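Side-chain contact in putative signal recognition particle protein (Chaetomium thermophilum, PDB 5CK4), which is the GTP- and GDP-binding, Arf-like GTPase subunit of the signal recognition particle receptor and probably serves protein translocation at the endoplasmic reticulum membrane: residues A[303-306]-A[307-310]. Residues are numbered along the deposited sequence; the frame is centred on the assembly and turned at random.
Sequences PGAE and RWWR
Trp309 N and Arg310 N donate to Ala305 O (3.2 Å) and Glu306 O (2.9 Å) respectively, two i to i+4 bonds at the start of helix 306-313. Ahead of them, one water accepts from Arg307 N and donates to Pro303 O, taking the place of a direct i to i+4 bond. Ala305 CB touches both indoles, 3.8 Å from Trp308 CE3 and 3.9 Å from Trp309 NE1. Ala305 O also lies over one face of the Trp309 indole, toward its rim, 3.4 Å from Trp309 CD1. In this P-loop GTPase fold the helix packs on helix 32-40, which follows the phosphate-binding loop: Ala305 meets Leu38 and Trp308 meets Leu35. Trp308 NE1 donates to Met294 O, and its ring lies beside the GDP-binding Asn219. The Glu306 side chain, bent at chi2 (-65°), crosses Trp309 at about a right angle and brings its carboxylate to the indole edge, the planes 72° apart. A water accepts from Trp309 NE1 (2.8 Å) and donates to Glu306 OE2. Phe39 packs edge-to-face with this indole, and Arg109 makes a cation-pi contact. With an alanine in place of Trp309, Ala305 O would probably lose its covering ring, Arg109 its pi partner and the bridging water its NE1 donor. Glu306 OE1 and Arg310 NH2, 4.4 Å apart, are beyond a salt bridge; their opposite charges probably attract only weakly, with the oxygen well out of the guanidinium plane.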
loop_
_atom_site.group_PDB
_atom_site.type_symbol
_atom_site.label_atom_id
_atom_site.label_comp_id
_atom_site.label_asym_id
_atom_site.label_seq_id
_atom_site.Cartn_x
_atom_site.Cartn_y
_atom_site.Cartn_z
ATOM N N PRO A 303 9.865 16.995 -2.066
ATOM C CA PRO A 303 9.827 16.261 -3.343
ATOM C C PRO A 303 8.443 16.244 -3.989
ATOM O O PRO A 303 8.326 15.992 -5.189
ATOM C CB PRO A 303 10.189 14.819 -2.946
ATOM C CG PRO A 303 10.686 14.878 -1.549
ATOM C CD PRO A 303 10.149 16.118 -0.916
ATOM N N GLY A 304 7.406 16.466 -3.186
ATOM C CA GLY A 304 6.037 16.470 -3.664
ATOM C C GLY A 304 5.471 15.089 -3.905
ATOM O O GLY A 304 5.964 14.091 -3.362
ATOM N N ALA A 305 4.443 15.016 -4.744
ATOM C CA ALA A 305 3.731 13.754 -4.943
ATOM C C ALA A 305 3.847 13.195 -6.364
ATOM O O ALA A 305 3.371 12.096 -6.634
ATOM C CB ALA A 305 2.258 13.919 -4.567
ATOM N N GLU A 306 4.474 13.944 -7.269
ATOM C CA GLU A 306 4.526 13.536 -8.673
ATOM C C GLU A 306 5.253 12.214 -8.944
ATOM O O GLU A 306 4.849 11.451 -9.828
ATOM C CB GLU A 306 5.095 14.657 -9.548
ATOM C CG GLU A 306 4.077 15.741 -9.870
ATOM C CD GLU A 306 2.922 15.240 -10.732
ATOM O OE1 GLU A 306 3.103 14.257 -11.486
ATOM O OE2 GLU A 306 1.825 15.835 -10.659
ATOM N N ARG A 307 6.324 11.945 -8.205
ATOM C CA ARG A 307 7.038 10.682 -8.378
ATOM C C ARG A 307 6.147 9.491 -8.025
ATOM O O ARG A 307 6.244 8.433 -8.652
ATOM C CB ARG A 307 8.322 10.634 -7.547
ATOM C CG ARG A 307 9.415 11.577 -8.024
ATOM C CD ARG A 307 10.793 11.002 -7.721
ATOM N NE ARG A 307 10.999 9.721 -8.398
ATOM C CZ ARG A 307 11.439 8.614 -7.801
ATOM N NH1 ARG A 307 11.733 8.620 -6.505
ATOM N NH2 ARG A 307 11.589 7.501 -8.507
ATOM N N TRP A 308 5.288 9.660 -7.020
ATOM C CA TRP A 308 4.326 8.619 -6.666
ATOM C C TRP A 308 3.381 8.366 -7.838
ATOM O O TRP A 308 3.155 7.221 -8.214
ATOM C CB TRP A 308 3.497 9.013 -5.441
ATOM C CG TRP A 308 4.202 9.033 -4.122
ATOM C CD1 TRP A 308 5.321 8.345 -3.764
ATOM C CD2 TRP A 308 3.801 9.779 -2.961
ATOM N NE1 TRP A 308 5.653 8.626 -2.458
ATOM C CE2 TRP A 308 4.734 9.505 -1.947
ATOM C CE3 TRP A 308 2.754 10.672 -2.697
ATOM C CZ2 TRP A 308 4.637 10.064 -0.672
ATOM C CZ3 TRP A 308 2.661 11.233 -1.434
ATOM C CH2 TRP A 308 3.599 10.929 -0.436
ATOM N N TRP A 309 2.829 9.437 -8.416
ATOM C CA TRP A 309 1.887 9.299 -9.528
ATOM C C TRP A 309 2.536 8.651 -10.749
ATOM O O TRP A 309 1.886 7.912 -11.488
ATOM C CB TRP A 309 1.292 10.652 -9.959
ATOM C CG TRP A 309 0.626 11.477 -8.872
ATOM C CD1 TRP A 309 0.741 12.825 -8.700
ATOM C CD2 TRP A 309 -0.258 11.017 -7.830
ATOM N NE1 TRP A 309 -0.005 13.234 -7.622
ATOM C CE2 TRP A 309 -0.625 12.146 -7.067
ATOM C CE3 TRP A 309 -0.767 9.766 -7.466
ATOM C CZ2 TRP A 309 -1.474 12.061 -5.965
ATOM C CZ3 TRP A 309 -1.607 9.685 -6.369
ATOM C CH2 TRP A 309 -1.956 10.825 -5.637
ATOM N N ARG A 310 3.811 8.951 -10.967
ATOM C CA ARG A 310 4.542 8.408 -12.109
ATOM C C ARG A 310 4.750 6.902 -11.959
ATOM O O ARG A 310 4.565 6.140 -12.907
ATOM C CB ARG A 310 5.894 9.105 -12.239
ATOM C CG ARG A 310 6.717 8.698 -13.442
ATOM C CD ARG A 310 7.884 9.663 -13.642
ATOM N NE ARG A 310 7.433 11.046 -13.826
ATOM C CZ ARG A 310 7.488 11.994 -12.891
ATOM N NH1 ARG A 310 7.980 11.720 -11.690
ATOM N NH2 ARG A 310 7.051 13.221 -13.155
HETATM O O HOH W 1 7.840 13.589 -6.264
HETATM O O HOH W 2 6.871 11.583 -4.587
HETATM O O HOH W 3 0.597 15.975 -7.699
#